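Local atomic coordinates of neurotoxin (PDB entry 1ZB7), a protein that cleaves synaptobrevins as a zinc endopeptidase, acting in the host cytosol as the light chain of botulinum neurotoxin type G. Residues D114-L119 and I322-Y327. Numbering follows the deposited sequence.
Sequences DAIPYL and IYKNKY
Tyr323 and Lys326, three residues apart on one helix, reach across to consecutive carbonyls of the loop 114-119 and grip it mainly by its backbone. The hydroxyl of Tyr323 donates to Pro117 O, with OH and O 2.6 Å apart. Tyr323 OH in turn accepts a weak hydrogen bond from Leu119 N at 3.2 Å (N-H...O angle 124°), so the phenol bridges two backbone groups. One residue earlier in the loop, Lys326 NZ donates to Ile116 O over 2.6 Å, coming from above the carbonyl plane. The CG of Lys326 lies anti to its own N (chi1 165°), and the extended chain carries Lys326 CD past Ala115 CA at 3.8 Å. Apolar groups pack on the Tyr323 ring: CD1 of Tyr118 sits over one face near the rim, the two rings meeting obliquely with planes at 34°, while Ile116 CG2 lies 3.9 Å from Tyr323 CE1 and Leu119 CG 3.4 Å from Tyr323 OH. At the other end, a water donates to both Asp114 O and Ile322 O.

The ammonium group of Lys326 is buried and has further partners: it donates to Tyr327 OH, 2.9 Å from NZ, and hydrogen-bonds to Leu239 O, while Tyr327 OH also hydrogen-bonds to Gly186 O. This buried packing within the clostridial neurotoxin zinc protease (peptidase M27) domain fastens the loop after helix 103-114 against helix 316-327, with helix 224-239 packing against Ala115 and Pro117, and helix 282-303 against Tyr118 and Tyr327.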
ATOM      1  N   ASP A 114     -18.826  13.397 -24.928  1.00 42.04           N
ATOM      2  CA  ASP A 114     -20.223  13.161 -24.671  1.00 43.65           C
ATOM      3  C   ASP A 114     -20.745  13.280 -23.241  1.00 43.16           C
ATOM      4  O   ASP A 114     -22.009  13.293 -23.049  1.00 45.10           O
ATOM      5  CB  ASP A 114     -20.622  11.764 -25.234  1.00 43.69           C
ATOM      6  CG  ASP A 114     -20.649  11.747 -26.731  1.00 50.51           C
ATOM      7  OD1 ASP A 114     -20.514  12.844 -27.414  1.00 54.79           O
ATOM      8  OD2 ASP A 114     -20.777  10.612 -27.242  1.00 57.49           O
ATOM      9  N   ALA A 115     -19.880  13.288 -22.232  1.00 42.47           N
ATOM     10  CA  ALA A 115     -20.325  13.161 -20.832  1.00 41.34           C
ATOM     11  C   ALA A 115     -20.546  14.501 -20.189  1.00 41.48           C
ATOM     12  O   ALA A 115     -19.971  14.837 -19.175  1.00 41.45           O
ATOM     13  CB  ALA A 115     -19.395  12.310 -20.021  1.00 42.24           C
ATOM     14  N   ILE A 116     -21.434  15.271 -20.807  1.00 43.24           N
ATOM     15  CA  ILE A 116     -21.859  16.575 -20.324  1.00 43.59           C
ATOM     16  C   ILE A 116     -22.388  16.440 -18.911  1.00 41.91           C
ATOM     17  O   ILE A 116     -23.166  15.550 -18.640  1.00 42.22           O
ATOM     18  CB  ILE A 116     -22.865  17.133 -21.354  1.00 45.07           C
ATOM     19  CG1 ILE A 116     -22.126  17.821 -22.454  1.00 47.27           C
ATOM     20  CG2 ILE A 116     -23.957  18.041 -20.838  1.00 49.80           C
ATOM     21  CD1 ILE A 116     -21.951  16.892 -23.538  1.00 54.25           C
ATOM     22  N   PRO A 117     -21.929  17.286 -18.001  1.00 39.90           N
ATOM     23  CA  PRO A 117     -22.538  17.359 -16.670  1.00 40.21           C
ATOM     24  C   PRO A 117     -24.052  17.634 -16.746  1.00 39.77           C
ATOM     25  O   PRO A 117     -24.550  18.272 -17.698  1.00 38.06           O
ATOM     26  CB  PRO A 117     -21.790  18.510 -15.960  1.00 40.22           C
ATOM     27  CG  PRO A 117     -20.757  18.973 -16.962  1.00 41.04           C
ATOM     28  CD  PRO A 117     -20.782  18.189 -18.171  1.00 40.59           C
ATOM     29  N   TYR A 118     -24.785  17.049 -15.799  1.00 38.56           N
ATOM     30  CA  TYR A 118     -26.156  17.351 -15.594  1.00 37.13           C
ATOM     31  C   TYR A 118     -26.322  18.836 -15.286  1.00 37.46           C
ATOM     32  O   TYR A 118     -25.530  19.451 -14.558  1.00 38.85           O
ATOM     33  CB  TYR A 118     -26.713  16.440 -14.500  1.00 37.48           C
ATOM     34  CG  TYR A 118     -28.236  16.500 -14.343  1.00 35.48           C
ATOM     35  CD1 TYR A 118     -29.048  15.644 -15.087  1.00 35.87           C
ATOM     36  CD2 TYR A 118     -28.842  17.419 -13.485  1.00 34.80           C
ATOM     37  CE1 TYR A 118     -30.483  15.687 -14.961  1.00 40.22           C
ATOM     38  CE2 TYR A 118     -30.291  17.470 -13.363  1.00 38.96           C
ATOM     39  CZ  TYR A 118     -31.078  16.598 -14.126  1.00 35.91           C
ATOM     40  OH  TYR A 118     -32.445  16.620 -14.104  1.00 42.02           O
ATOM     41  N   LEU A 119     -27.355  19.443 -15.877  1.00 38.65           N
ATOM     42  CA  LEU A 119     -27.792  20.832 -15.551  1.00 38.98           C
ATOM     43  C   LEU A 119     -28.436  20.981 -14.162  1.00 38.42           C
ATOM     44  O   LEU A 119     -29.616  21.205 -14.021  1.00 40.48           O
ATOM     45  CB  LEU A 119     -28.692  21.363 -16.652  1.00 38.07           C
ATOM     46  CG  LEU A 119     -28.211  21.198 -18.076  1.00 38.29           C
ATOM     47  CD1 LEU A 119     -29.114  21.851 -19.010  1.00 41.91           C
ATOM     48  CD2 LEU A 119     -26.746  21.763 -18.313  1.00 42.16           C
ATOM     49  N   ILE A 322     -29.663  13.985 -24.686  1.00 38.11           N
ATOM     50  CA  ILE A 322     -28.291  13.973 -24.331  1.00 38.47           C
ATOM     51  C   ILE A 322     -28.012  13.080 -23.075  1.00 38.07           C
ATOM     52  O   ILE A 322     -27.123  12.204 -23.092  1.00 37.67           O
ATOM     53  CB  ILE A 322     -27.825  15.427 -24.110  1.00 39.11           C
ATOM     54  CG1 ILE A 322     -27.741  16.153 -25.452  1.00 42.01           C
ATOM     55  CG2 ILE A 322     -26.478  15.480 -23.461  1.00 38.55           C
ATOM     56  CD1 ILE A 322     -27.301  17.649 -25.295  1.00 45.82           C
ATOM     57  N   TYR A 323     -28.767  13.300 -22.004  1.00 37.34           N
ATOM     58  CA  TYR A 323     -28.586  12.521 -20.780  1.00 37.38           C
ATOM     59  C   TYR A 323     -29.002  11.073 -20.949  1.00 38.69           C
ATOM     60  O   TYR A 323     -28.348  10.187 -20.417  1.00 40.28           O
ATOM     61  CB  TYR A 323     -29.271  13.204 -19.569  1.00 35.37           C
ATOM     62  CG  TYR A 323     -28.644  14.546 -19.281  1.00 36.87           C
ATOM     63  CD1 TYR A 323     -27.230  14.688 -19.209  1.00 30.60           C
ATOM     64  CD2 TYR A 323     -29.430  15.707 -19.179  1.00 36.30           C
ATOM     65  CE1 TYR A 323     -26.708  15.843 -19.051  1.00 33.93           C
ATOM     66  CE2 TYR A 323     -28.840  16.912 -18.939  1.00 35.25           C
ATOM     67  CZ  TYR A 323     -27.503  16.974 -18.902  1.00 33.98           C
ATOM     68  OH  TYR A 323     -26.884  18.164 -18.787  1.00 39.76           O
ATOM     69  N   LYS A 324     -30.096  10.811 -21.641  1.00 40.65           N
ATOM     70  CA  LYS A 324     -30.446   9.442 -22.025  1.00 41.67           C
ATOM     71  C   LYS A 324     -29.254   8.723 -22.714  1.00 41.61           C
ATOM     72  O   LYS A 324     -28.905   7.631 -22.354  1.00 41.55           O
ATOM     73  CB  LYS A 324     -31.667   9.465 -22.909  1.00 41.95           C
ATOM     74  CG  LYS A 324     -32.154   8.063 -23.362  1.00 45.11           C
ATOM     75  CD  LYS A 324     -33.042   8.176 -24.576  1.00 47.67           C
ATOM     76  CE  LYS A 324     -33.431   6.777 -25.055  1.00 49.37           C
ATOM     77  NZ  LYS A 324     -34.692   6.803 -25.890  1.00 53.11           N
ATOM     78  N   ASN A 325     -28.637   9.381 -23.690  1.00 42.59           N
ATOM     79  CA  ASN A 325     -27.439   8.904 -24.369  1.00 42.46           C
ATOM     80  C   ASN A 325     -26.248   8.782 -23.446  1.00 40.63           C
ATOM     81  O   ASN A 325     -25.590   7.737 -23.445  1.00 39.78           O
ATOM     82  CB  ASN A 325     -27.024   9.792 -25.562  1.00 43.78           C
ATOM     83  CG  ASN A 325     -28.177   9.972 -26.709  1.00 51.75           C
ATOM     84  OD1 ASN A 325     -29.237   9.323 -26.720  1.00 52.61           O
ATOM     85  ND2 ASN A 325     -27.894  10.910 -27.679  1.00 56.10           N
ATOM     86  N   LYS A 326     -25.948   9.804 -22.643  1.00 38.79           N
ATOM     87  CA  LYS A 326     -24.819   9.715 -21.676  1.00 36.88           C
ATOM     88  C   LYS A 326     -24.934   8.552 -20.685  1.00 37.53           C
ATOM     89  O   LYS A 326     -23.951   7.795 -20.490  1.00 38.32           O
ATOM     90  CB  LYS A 326     -24.614  11.045 -20.922  1.00 36.73           C
ATOM     91  CG  LYS A 326     -23.757  11.029 -19.660  1.00 37.67           C
ATOM     92  CD  LYS A 326     -23.556  12.392 -19.058  1.00 39.48           C
ATOM     93  CE  LYS A 326     -22.856  12.328 -17.667  1.00 38.11           C
ATOM     94  NZ  LYS A 326     -23.010  13.571 -16.916  1.00 36.58           N
ATOM     95  N   TYR A 327     -26.101   8.424 -20.043  1.00 37.01           N
ATOM     96  CA  TYR A 327     -26.287   7.440 -18.963  1.00 37.17           C
ATOM     97  C   TYR A 327     -26.848   6.129 -19.488  1.00 37.46           C
ATOM     98  O   TYR A 327     -26.979   5.170 -18.736  1.00 36.13           O
ATOM     99  CB  TYR A 327     -27.163   7.927 -17.828  1.00 35.90           C
ATOM    100  CG  TYR A 327     -26.646   9.136 -17.116  1.00 36.68           C
ATOM    101  CD1 TYR A 327     -25.711   9.031 -16.086  1.00 37.09           C
ATOM    102  CD2 TYR A 327     -27.061  10.435 -17.513  1.00 38.04           C
ATOM    103  CE1 TYR A 327     -25.205  10.200 -15.442  1.00 36.94           C
ATOM    104  CE2 TYR A 327     -26.523  11.613 -16.912  1.00 36.99           C
ATOM    105  CZ  TYR A 327     -25.644  11.471 -15.844  1.00 38.47           C
ATOM    106  OH  TYR A 327     -25.126  12.610 -15.263  1.00 38.75           O
TER
HETATM  107  O   HOH W   1     -24.468  12.312 -24.720  1.00 51.09           O